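Local coordinates for protein trehalose monomycolate exporter MmpL3 (Mycobacterium tuberculosis, PDB 7NVH) that probably exports trehalose monomycolate, a mycolic acid carrier for the mycobacterial cell envelope, across the inner membrane as an RND-type transporter, at residues R63-A75 against K126-D139. Residues are numbered along the deposited sequence; the frame is centred on the assembly and turned at random.
Sequences RDRSGHIVAIFQA and KYTFVSIPLKGDDD. With AV0 (Lauryl Maltose Neopentyl Glycol), chain B.
Arg65 reaches past the end of the strand pairing and points its guanidinium at backbone carbonyls. Arg65 NE makes a weak hydrogen bond to Leu134 O (3.0 Å). Arg65 NH2 lies at Gly136 O, modelled implausibly close, so that length is doubtful. Both oxygens lie at the edge of the guanidinium, near its plane. The chain is extended from CG to NE (chi2 -175°, chi3 166°), which carries the group to the turn before helix 139-147. Asp137 OD1 stays 4.0 Å from Arg65 NH2, too far for a salt bridge.

Strands 70-74 and 127-131 are the antiparallel central pair of a four-stranded sheet in the periplasmic part. Ala71 N bonds to Val130 O (3.1 Å), and Thr128 N to Phe73 O (3.0 Å). Ile132 N to Ile69 O (2.9 Å) continues the pairing.

On one face, Val70 CB packs on Phe129 CD1 (3.6 Å), and the two side chains run alongside each other. Phe440 and Tyr447 meet that ring edge-to-face, and Phe444 also touches it. Ile72 CG2 meets the edge of the Tyr127 ring at CD1 (3.5 Å). Gln74 runs alongside Tyr127, with CG over a ring face. On the other face, Val130 CG2 touches the edge of Phe73 at CE1 (3.9 Å), beside helix 84-94.

Gly67 and Asp139 line the detergent site; Asp139 OD2 accepts a weak hydrogen bond from detergent O2 and another from Gln40 NE2. The contact thus joins a largely apolar sheet to a polar loop end, where partly negative carbonyl oxygens may stabilise the guanidinium.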
ATOM      1  N   ARG A  63     -20.719   9.710  19.450  1.00 51.76           N
ATOM      2  CA  ARG A  63     -19.565  10.062  18.640  1.00 51.76           C
ATOM      3  C   ARG A  63     -19.179  11.519  18.855  1.00 51.76           C
ATOM      4  O   ARG A  63     -20.031  12.391  19.043  1.00 51.76           O
ATOM      5  CB  ARG A  63     -19.866   9.807  17.165  1.00 51.76           C
ATOM      6  CG  ARG A  63     -18.670   9.922  16.252  1.00 51.76           C
ATOM      7  CD  ARG A  63     -19.055   9.599  14.825  1.00 51.76           C
ATOM      8  NE  ARG A  63     -19.174   8.162  14.613  1.00 51.76           N
ATOM      9  CZ  ARG A  63     -18.174   7.386  14.212  1.00 51.76           C
ATOM     10  NH1 ARG A  63     -16.980   7.912  13.981  1.00 51.76           N
ATOM     11  NH2 ARG A  63     -18.366   6.087  14.044  1.00 51.76           N
ATOM     12  N   ASP A  64     -17.874  11.783  18.827  1.00 51.76           N
ATOM     13  CA  ASP A  64     -17.343  13.129  19.041  1.00 51.76           C
ATOM     14  C   ASP A  64     -17.400  13.889  17.723  1.00 51.76           C
ATOM     15  O   ASP A  64     -16.454  13.883  16.934  1.00 51.76           O
ATOM     16  CB  ASP A  64     -15.926  13.070  19.590  1.00 51.76           C
ATOM     17  CG  ASP A  64     -15.484  14.383  20.195  1.00 51.76           C
ATOM     18  OD1 ASP A  64     -16.262  14.969  20.972  1.00 51.76           O
ATOM     19  OD2 ASP A  64     -14.359  14.830  19.888  1.00 51.76           O
ATOM     20  N   ARG A  65     -18.526  14.552  17.483  1.00 51.76           N
ATOM     21  CA  ARG A  65     -18.724  15.339  16.268  1.00 51.76           C
ATOM     22  C   ARG A  65     -18.329  16.796  16.476  1.00 51.76           C
ATOM     23  O   ARG A  65     -19.097  17.711  16.195  1.00 51.76           O
ATOM     24  CB  ARG A  65     -20.174  15.231  15.817  1.00 51.76           C
ATOM     25  CG  ARG A  65     -20.585  13.841  15.395  1.00 51.76           C
ATOM     26  CD  ARG A  65     -21.991  13.833  14.842  1.00 51.76           C
ATOM     27  NE  ARG A  65     -22.278  12.587  14.143  1.00 51.76           N
ATOM     28  CZ  ARG A  65     -22.829  11.526  14.716  1.00 51.76           C
ATOM     29  NH1 ARG A  65     -23.155  11.562  15.999  1.00 51.76           N
ATOM     30  NH2 ARG A  65     -23.056  10.432  14.008  1.00 51.76           N
ATOM     31  N   SER A  66     -17.119  17.028  16.975  1.00 51.64           N
ATOM     32  CA  SER A  66     -16.633  18.382  17.195  1.00 51.64           C
ATOM     33  C   SER A  66     -15.476  18.763  16.290  1.00 51.64           C
ATOM     34  O   SER A  66     -15.396  19.917  15.867  1.00 51.64           O
ATOM     35  CB  SER A  66     -16.202  18.564  18.655  1.00 51.64           C
ATOM     36  OG  SER A  66     -14.920  18.010  18.877  1.00 51.64           O
ATOM     37  N   GLY A  67     -14.587  17.827  15.980  1.00 51.09           N
ATOM     38  CA  GLY A  67     -13.469  18.072  15.099  1.00 51.09           C
ATOM     39  C   GLY A  67     -13.725  17.761  13.642  1.00 51.09           C
ATOM     40  O   GLY A  67     -12.770  17.728  12.858  1.00 51.09           O
ATOM     41  N   HIS A  68     -14.979  17.523  13.253  1.00 49.11           N
ATOM     42  CA  HIS A  68     -15.273  17.183  11.865  1.00 49.11           C
ATOM     43  C   HIS A  68     -14.898  18.323  10.929  1.00 49.11           C
ATOM     44  O   HIS A  68     -14.155  18.130   9.962  1.00 49.11           O
ATOM     45  CB  HIS A  68     -16.753  16.842  11.717  1.00 49.11           C
ATOM     46  CG  HIS A  68     -17.112  15.479  12.213  1.00 49.11           C
ATOM     47  ND1 HIS A  68     -16.166  14.564  12.618  1.00 49.11           N
ATOM     48  CD2 HIS A  68     -18.312  14.875  12.372  1.00 49.11           C
ATOM     49  CE1 HIS A  68     -16.767  13.455  13.005  1.00 49.11           C
ATOM     50  NE2 HIS A  68     -18.070  13.616  12.865  1.00 49.11           N
ATOM     51  N   ILE A  69     -15.403  19.522  11.205  1.00 46.17           N
ATOM     52  CA  ILE A  69     -15.118  20.704  10.404  1.00 46.17           C
ATOM     53  C   ILE A  69     -14.902  21.876  11.346  1.00 46.17           C
ATOM     54  O   ILE A  69     -15.722  22.119  12.236  1.00 46.17           O
ATOM     55  CB  ILE A  69     -16.257  21.034   9.419  1.00 46.17           C
ATOM     56  CG1 ILE A  69     -16.530  19.866   8.477  1.00 46.17           C
ATOM     57  CG2 ILE A  69     -15.927  22.280   8.623  1.00 46.17           C
ATOM     58  CD1 ILE A  69     -17.735  20.079   7.602  1.00 46.17           C
ATOM     59  N   VAL A  70     -13.803  22.597  11.157  1.00 46.11           N
ATOM     60  CA  VAL A  70     -13.603  23.901  11.773  1.00 46.11           C
ATOM     61  C   VAL A  70     -13.334  24.901  10.658  1.00 46.11           C
ATOM     62  O   VAL A  70     -12.468  24.674   9.807  1.00 46.11           O
ATOM     63  CB  VAL A  70     -12.468  23.887  12.816  1.00 46.11           C
ATOM     64  CG1 VAL A  70     -12.867  23.039  14.006  1.00 46.11           C
ATOM     65  CG2 VAL A  70     -11.184  23.359  12.220  1.00 46.11           C
ATOM     66  N   ALA A  71     -14.102  25.981  10.641  1.00 45.51           N
ATOM     67  CA  ALA A  71     -14.040  26.979   9.580  1.00 45.51           C
ATOM     68  C   ALA A  71     -13.524  28.276  10.182  1.00 45.51           C
ATOM     69  O   ALA A  71     -14.203  28.898  11.002  1.00 45.51           O
ATOM     70  CB  ALA A  71     -15.409  27.172   8.937  1.00 45.51           C
ATOM     71  N   ILE A  72     -12.336  28.691   9.759  1.00 46.20           N
ATOM     72  CA  ILE A  72     -11.650  29.829  10.354  1.00 46.20           C
ATOM     73  C   ILE A  72     -12.065  31.091   9.614  1.00 46.20           C
ATOM     74  O   ILE A  72     -11.855  31.209   8.402  1.00 46.20           O
ATOM     75  CB  ILE A  72     -10.130  29.642  10.305  1.00 46.20           C
ATOM     76  CG1 ILE A  72      -9.717  28.428  11.131  1.00 46.20           C
ATOM     77  CG2 ILE A  72      -9.439  30.875  10.833  1.00 46.20           C
ATOM     78  CD1 ILE A  72      -8.283  28.034  10.920  1.00 46.20           C
ATOM     79  N   PHE A  73     -12.641  32.039  10.339  1.00 46.89           N
ATOM     80  CA  PHE A  73     -13.096  33.296   9.767  1.00 46.89           C
ATOM     81  C   PHE A  73     -12.145  34.420  10.151  1.00 46.89           C
ATOM     82  O   PHE A  73     -11.611  34.442  11.262  1.00 46.89           O
ATOM     83  CB  PHE A  73     -14.515  33.613  10.232  1.00 46.89           C
ATOM     84  CG  PHE A  73     -15.549  32.692   9.665  1.00 46.89           C
ATOM     85  CD1 PHE A  73     -15.972  31.587  10.375  1.00 46.89           C
ATOM     86  CD2 PHE A  73     -16.087  32.923   8.415  1.00 46.89           C
ATOM     87  CE1 PHE A  73     -16.918  30.736   9.852  1.00 46.89           C
ATOM     88  CE2 PHE A  73     -17.031  32.074   7.888  1.00 46.89           C
ATOM     89  CZ  PHE A  73     -17.446  30.979   8.607  1.00 46.89           C
ATOM     90  N   GLN A  74     -11.932  35.348   9.224  1.00 47.95           N
ATOM     91  CA  GLN A  74     -10.970  36.423   9.392  1.00 47.95           C
ATOM     92  C   GLN A  74     -11.680  37.769   9.347  1.00 47.95           C
ATOM     93  O   GLN A  74     -12.660  37.948   8.622  1.00 47.95           O
ATOM     94  CB  GLN A  74      -9.883  36.350   8.310  1.00 47.95           C
ATOM     95  CG  GLN A  74      -8.955  37.549   8.253  1.00 47.95           C
ATOM     96  CD  GLN A  74      -7.607  37.213   7.655  1.00 47.95           C
ATOM     97  OE1 GLN A  74      -7.421  36.143   7.078  1.00 47.95           O
ATOM     98  NE2 GLN A  74      -6.656  38.127   7.795  1.00 47.95           N
ATOM     99  N   ALA A  75     -11.165  38.721  10.126  1.00 48.69           N
ATOM    100  CA  ALA A  75     -11.780  40.031  10.245  1.00 48.69           C
ATOM    101  C   ALA A  75     -11.712  40.786   8.916  1.00 48.69           C
ATOM    102  O   ALA A  75     -10.911  40.453   8.041  1.00 48.69           O
ATOM    103  CB  ALA A  75     -11.086  40.827  11.346  1.00 48.69           C
ATOM    104  N   LYS A 126      -9.118  38.826  15.890  1.00 49.55           N
ATOM    105  CA  LYS A 126      -9.032  38.949  14.444  1.00 49.55           C
ATOM    106  C   LYS A 126      -9.143  37.617  13.723  1.00 49.55           C
ATOM    107  O   LYS A 126      -9.153  37.605  12.490  1.00 49.55           O
ATOM    108  CB  LYS A 126      -7.727  39.647  14.034  1.00 49.55           C
ATOM    109  CG  LYS A 126      -7.768  41.148  14.239  1.00 49.55           C
ATOM    110  CD  LYS A 126      -6.522  41.825  13.719  1.00 49.55           C
ATOM    111  CE  LYS A 126      -6.615  43.325  13.919  1.00 49.55           C
ATOM    112  NZ  LYS A 126      -6.737  43.663  15.363  1.00 49.55           N
ATOM    113  N   TYR A 127      -9.229  36.508  14.443  1.00 48.50           N
ATOM    114  CA  TYR A 127      -9.503  35.211  13.854  1.00 48.50           C
ATOM    115  C   TYR A 127     -10.478  34.487  14.763  1.00 48.50           C
ATOM    116  O   TYR A 127     -10.381  34.588  15.988  1.00 48.50           O
ATOM    117  CB  TYR A 127      -8.230  34.378  13.690  1.00 48.50           C
ATOM    118  CG  TYR A 127      -7.460  34.653  12.423  1.00 48.50           C
ATOM    119  CD1 TYR A 127      -7.508  33.776  11.355  1.00 48.50           C
ATOM    120  CD2 TYR A 127      -6.663  35.780  12.307  1.00 48.50           C
ATOM    121  CE1 TYR A 127      -6.800  34.020  10.201  1.00 48.50           C
ATOM    122  CE2 TYR A 127      -5.952  36.033  11.160  1.00 48.50           C
ATOM    123  CZ  TYR A 127      -6.023  35.150  10.111  1.00 48.50           C
ATOM    124  OH  TYR A 127      -5.313  35.399   8.960  1.00 48.50           O
ATOM    125  N   THR A 128     -11.419  33.766  14.164  1.00 46.73           N
ATOM    126  CA  THR A 128     -12.364  32.970  14.927  1.00 46.73           C
ATOM    127  C   THR A 128     -12.777  31.782  14.079  1.00 46.73           C
ATOM    128  O   THR A 128     -12.650  31.798  12.854  1.00 46.73           O
ATOM    129  CB  THR A 128     -13.590  33.784  15.344  1.00 46.73           C
ATOM    130  OG1 THR A 128     -14.500  32.943  16.060  1.00 46.73           O
ATOM    131  CG2 THR A 128     -14.289  34.340  14.124  1.00 46.73           C
ATOM    132  N   PHE A 129     -13.268  30.744  14.744  1.00 46.26           N
ATOM    133  CA  PHE A 129     -13.688  29.544  14.044  1.00 46.26           C
ATOM    134  C   PHE A 129     -14.955  28.997  14.678  1.00 46.26           C
ATOM    135  O   PHE A 129     -15.244  29.249  15.849  1.00 46.26           O
ATOM    136  CB  PHE A 129     -12.589  28.474  14.041  1.00 46.26           C
ATOM    137  CG  PHE A 129     -12.463  27.723  15.330  1.00 46.26           C
ATOM    138  CD1 PHE A 129     -12.865  26.405  15.417  1.00 46.26           C
ATOM    139  CD2 PHE A 129     -11.928  28.325  16.450  1.00 46.26           C
ATOM    140  CE1 PHE A 129     -12.744  25.709  16.596  1.00 46.26           C
ATOM    141  CE2 PHE A 129     -11.803  27.630  17.629  1.00 46.26           C
ATOM    142  CZ  PHE A 129     -12.213  26.323  17.702  1.00 46.26           C
ATOM    143  N   VAL A 130     -15.715  28.257  13.878  1.00 45.54           N
ATOM    144  CA  VAL A 130     -16.898  27.551  14.342  1.00 45.54           C
ATOM    145  C   VAL A 130     -16.743  26.088  13.969  1.00 45.54           C
ATOM    146  O   VAL A 130     -16.087  25.745  12.980  1.00 45.54           O
ATOM    147  CB  VAL A 130     -18.199  28.131  13.749  1.00 45.54           C
ATOM    148  CG1 VAL A 130     -18.356  29.583  14.144  1.00 45.54           C
ATOM    149  CG2 VAL A 130     -18.202  27.988  12.243  1.00 45.54           C
ATOM    150  N   SER A 131     -17.341  25.220  14.773  1.00 46.86           N
ATOM    151  CA  SER A 131     -17.275  23.784  14.557  1.00 46.86           C
ATOM    152  C   SER A 131     -18.594  23.320  13.962  1.00 46.86           C
ATOM    153  O   SER A 131     -19.655  23.561  14.542  1.00 46.86           O
ATOM    154  CB  SER A 131     -16.986  23.051  15.864  1.00 46.86           C
ATOM    155  OG  SER A 131     -16.883  21.656  15.648  1.00 46.86           O
ATOM    156  N   ILE A 132     -18.527  22.658  12.811  1.00 46.93           N
ATOM    157  CA  ILE A 132     -19.727  22.147  12.155  1.00 46.93           C
ATOM    158  C   ILE A 132     -19.773  20.632  12.317  1.00 46.93           C
ATOM    159  O   ILE A 132     -19.018  19.914  11.647  1.00 46.93           O
ATOM    160  CB  ILE A 132     -19.775  22.542  10.671  1.00 46.93           C
ATOM    161  CG1 ILE A 132     -19.912  24.056  10.507  1.00 46.93           C
ATOM    162  CG2 ILE A 132     -20.923  21.846   9.970  1.00 46.93           C
ATOM    163  CD1 ILE A 132     -18.599  24.785  10.376  1.00 46.93           C
ATOM    164  N   PRO A 133     -20.615  20.105  13.200  1.00 47.80           N
ATOM    165  CA  PRO A 133     -20.815  18.656  13.246  1.00 47.80           C
ATOM    166  C   PRO A 133     -21.521  18.162  11.995  1.00 47.80           C
ATOM    167  O   PRO A 133     -22.323  18.872  11.385  1.00 47.80           O
ATOM    168  CB  PRO A 133     -21.687  18.460  14.490  1.00 47.80           C
ATOM    169  CG  PRO A 133     -21.458  19.688  15.304  1.00 47.80           C
ATOM    170  CD  PRO A 133     -21.305  20.782  14.306  1.00 47.80           C
ATOM    171  N   LEU A 134     -21.217  16.926  11.619  1.00 48.85           N
ATOM    172  CA  LEU A 134     -21.780  16.311  10.428  1.00 48.85           C
ATOM    173  C   LEU A 134     -22.572  15.070  10.811  1.00 48.85           C
ATOM    174  O   LEU A 134     -22.123  14.264  11.630  1.00 48.85           O
ATOM    175  CB  LEU A 134     -20.686  15.933   9.434  1.00 48.85           C
ATOM    176  CG  LEU A 134     -20.010  17.082   8.697  1.00 48.85           C
ATOM    177  CD1 LEU A 134     -18.806  16.565   7.951  1.00 48.85           C
ATOM    178  CD2 LEU A 134     -20.978  17.747   7.743  1.00 48.85           C
ATOM    179  N   LYS A 135     -23.748  14.920  10.211  1.00 49.83           N
ATOM    180  CA  LYS A 135     -24.558  13.737  10.447  1.00 49.83           C
ATOM    181  C   LYS A 135     -23.905  12.510   9.823  1.00 49.83           C
ATOM    182  O   LYS A 135     -23.190  12.598   8.822  1.00 49.83           O
ATOM    183  CB  LYS A 135     -25.961  13.928   9.878  1.00 49.83           C
ATOM    184  CG  LYS A 135     -26.931  14.570  10.845  1.00 49.83           C
ATOM    185  CD  LYS A 135     -28.303  14.713  10.224  1.00 49.83           C
ATOM    186  CE  LYS A 135     -29.204  15.574  11.086  1.00 49.83           C
ATOM    187  NZ  LYS A 135     -29.477  16.892  10.453  1.00 49.83           N
ATOM    188  N   GLY A 136     -24.157  11.356  10.429  1.00 55.08           N
ATOM    189  CA  GLY A 136     -23.588  10.113   9.952  1.00 55.08           C
ATOM    190  C   GLY A 136     -23.087   9.237  11.079  1.00 55.08           C
ATOM    191  O   GLY A 136     -22.318   9.690  11.929  1.00 55.08           O
ATOM    192  N   ASP A 137     -23.521   7.981  11.099  1.00 59.13           N
ATOM    193  CA  ASP A 137     -23.132   7.039  12.139  1.00 59.13           C
ATOM    194  C   ASP A 137     -21.933   6.188  11.748  1.00 59.13           C
ATOM    195  O   ASP A 137     -21.504   5.344  12.540  1.00 59.13           O
ATOM    196  CB  ASP A 137     -24.316   6.139  12.497  1.00 59.13           C
ATOM    197  CG  ASP A 137     -25.544   6.932  12.904  1.00 59.13           C
ATOM    198  OD1 ASP A 137     -25.622   7.347  14.078  1.00 59.13           O
ATOM    199  OD2 ASP A 137     -26.428   7.143  12.048  1.00 59.13           O
ATOM    200  N   ASP A 138     -21.386   6.389  10.555  1.00 58.58           N
ATOM    201  CA  ASP A 138     -20.215   5.666  10.089  1.00 58.58           C
ATOM    202  C   ASP A 138     -19.218   6.673   9.539  1.00 58.58           C
ATOM    203  O   ASP A 138     -19.600   7.744   9.062  1.00 58.58           O
ATOM    204  CB  ASP A 138     -20.590   4.632   9.014  1.00 58.58           C
ATOM    205  CG  ASP A 138     -19.385   3.897   8.457  1.00 58.58           C
ATOM    206  OD1 ASP A 138     -19.494   3.333   7.348  1.00 58.58           O
ATOM    207  OD2 ASP A 138     -18.334   3.871   9.130  1.00 58.58           O
ATOM    208  N   ASP A 139     -17.932   6.331   9.625  1.00 60.05           N
ATOM    209  CA  ASP A 139     -16.896   7.261   9.193  1.00 60.05           C
ATOM    210  C   ASP A 139     -17.002   7.575   7.705  1.00 60.05           C
ATOM    211  O   ASP A 139     -16.881   8.741   7.307  1.00 60.05           O
ATOM    212  CB  ASP A 139     -15.517   6.692   9.525  1.00 60.05           C
ATOM    213  CG  ASP A 139     -14.422   7.735   9.454  1.00 60.05           C
ATOM    214  OD1 ASP A 139     -14.726   8.901   9.128  1.00 60.05           O
ATOM    215  OD2 ASP A 139     -13.256   7.387   9.731  1.00 60.05           O
TER
HETATM  216  C1  AV0 B 801      -9.840   7.497  11.750  1.00 63.35           C
HETATM  217  O1  AV0 B 801      -8.700   8.098  11.238  1.00 63.35           O
HETATM  218  C2  AV0 B 801     -10.003   6.103  11.177  1.00 63.35           C
HETATM  219  O2  AV0 B 801     -10.129   6.199   9.758  1.00 63.35           O
HETATM  220  C3  AV0 B 801     -11.219   5.426  11.732  1.00 63.35           C
HETATM  221  O3  AV0 B 801     -11.185   4.038  11.297  1.00 63.35           O
HETATM  222  C4  AV0 B 801     -11.312   5.473  13.219  1.00 63.35           C
HETATM  223  O4  AV0 B 801     -12.698   5.185  13.626  1.00 63.35           O
HETATM  224  C5  AV0 B 801     -10.944   6.828  13.828  1.00 63.35           C
HETATM  225  O5  AV0 B 801      -9.731   7.437  13.227  1.00 63.35           O
HETATM  226  C6  AV0 B 801     -10.708   6.650  15.292  1.00 63.35           C
HETATM  227  O6  AV0 B 801      -9.461   7.204  15.628  1.00 63.35           O
HETATM  228  CAA AV0 B 801      -6.002   6.955   0.452  1.00 63.35           C
HETATM  229  CAB AV0 B 801     -10.242  19.905  15.653  1.00 63.35           C
HETATM  230  OAI AV0 B 801     -10.857   1.605  12.560  1.00 63.35           O
HETATM  231  OAJ AV0 B 801      -2.388  16.695  18.927  1.00 63.35           O
HETATM  232  OAL AV0 B 801      -0.602  10.303  14.240  1.00 63.35           O
HETATM  233  OAN AV0 B 801      -4.588  13.623  16.829  1.00 63.35           O
HETATM  234  OAP AV0 B 801      -6.392  13.395  14.687  1.00 63.35           O
HETATM  235  OAQ AV0 B 801     -12.602   1.840  17.002  1.00 63.35           O
HETATM  236  OAR AV0 B 801       0.443  14.841  18.983  1.00 63.35           O
HETATM  237  OAS AV0 B 801     -14.838   1.537  14.151  1.00 63.35           O
HETATM  238  OAT AV0 B 801       2.032  13.513  16.974  1.00 63.35           O
HETATM  239  OAU AV0 B 801     -13.682   4.384  16.127  1.00 63.35           O
HETATM  240  OAV AV0 B 801       0.502  12.203  15.042  1.00 63.35           O
HETATM  241  CAW AV0 B 801      -6.677   7.529   1.684  1.00 63.35           C
HETATM  242  CAX AV0 B 801      -9.379  19.660  14.375  1.00 63.35           C
HETATM  243  CAY AV0 B 801      -7.032   6.403   2.642  1.00 63.35           C
HETATM  244  CAZ AV0 B 801      -8.915  18.177  14.337  1.00 63.35           C
HETATM  245  CBA AV0 B 801      -7.393   6.993   4.006  1.00 63.35           C
HETATM  246  CBB AV0 B 801      -8.006  17.968  13.104  1.00 63.35           C
HETATM  247  CBC AV0 B 801      -6.262   7.931   4.469  1.00 63.35           C
HETATM  248  CBD AV0 B 801      -7.391  16.533  13.125  1.00 63.35           C
HETATM  249  CBE AV0 B 801      -6.434   8.243   5.991  1.00 63.35           C
HETATM  250  CBF AV0 B 801      -6.898  16.182  11.707  1.00 63.35           C
HETATM  251  CBG AV0 B 801      -7.875   8.856   6.254  1.00 63.35           C
HETATM  252  CBH AV0 B 801      -6.371  14.697  11.681  1.00 63.35           C
HETATM  253  CBI AV0 B 801      -8.308   8.536   7.734  1.00 63.35           C
HETATM  254  CBJ AV0 B 801      -6.895  13.994  10.393  1.00 63.35           C
HETATM  255  CBK AV0 B 801      -8.037   9.801   8.665  1.00 63.35           C
HETATM  256  CBL AV0 B 801      -6.465  12.486  10.400  1.00 63.35           C
HETATM  257  CBM AV0 B 801     -11.796   1.084  13.473  1.00 63.35           C
HETATM  258  CBN AV0 B 801      -1.602  16.638  17.762  1.00 63.35           C
HETATM  259  CBP AV0 B 801      -1.854  10.111  14.858  1.00 63.35           C
HETATM  260  CBQ AV0 B 801      -6.914   9.459   9.729  1.00 63.35           C
HETATM  261  CBR AV0 B 801      -7.685  11.618  10.862  1.00 63.35           C
HETATM  262  CBS AV0 B 801      -8.447   9.382  11.837  1.00 63.35           C
HETATM  263  CBT AV0 B 801      -5.978  10.102  12.087  1.00 63.35           C
HETATM  264  OBV AV0 B 801      -6.191  11.015  13.182  1.00 63.35           O
HETATM  265  OBX AV0 B 801      -3.964  10.680  13.838  1.00 63.35           O
HETATM  266  OBY AV0 B 801     -11.599   3.287  14.467  1.00 63.35           O
HETATM  267  OBZ AV0 B 801      -1.807  14.964  16.019  1.00 63.35           O
HETATM  268  OCB AV0 B 801      -1.966  12.661  16.327  1.00 63.35           O
HETATM  269  CCC AV0 B 801     -11.720   1.842  14.762  1.00 63.35           C
HETATM  270  CCD AV0 B 801      -1.339  15.191  17.391  1.00 63.35           C
HETATM  271  CCF AV0 B 801      -2.776  11.252  14.496  1.00 63.35           C
HETATM  272  CCH AV0 B 801      -4.216  13.016  15.542  1.00 63.35           C
HETATM  273  CCJ AV0 B 801      -5.049  11.661  13.649  1.00 63.35           C
HETATM  274  CCL AV0 B 801      -5.400  12.384  14.956  1.00 63.35           C
HETATM  275  CCM AV0 B 801      -7.253  10.143  11.111  1.00 63.35           C
HETATM  276  CCN AV0 B 801     -12.933   1.511  15.636  1.00 63.35           C
HETATM  277  CCO AV0 B 801       0.151  14.897  17.571  1.00 63.35           C
HETATM  278  CCQ AV0 B 801      -3.129  12.022  15.769  1.00 63.35           C
HETATM  279  CCR AV0 B 801     -12.858   3.829  13.933  1.00 63.35           C
HETATM  280  CCS AV0 B 801      -1.418  13.629  15.512  1.00 63.35           C
HETATM  281  CCT AV0 B 801     -14.187   2.222  15.281  1.00 63.35           C
HETATM  282  CCU AV0 B 801       0.566  13.606  16.953  1.00 63.35           C
HETATM  283  CCV AV0 B 801     -13.991   3.652  14.932  1.00 63.35           C
HETATM  284  CCW AV0 B 801       0.101  13.490  15.571  1.00 63.35           C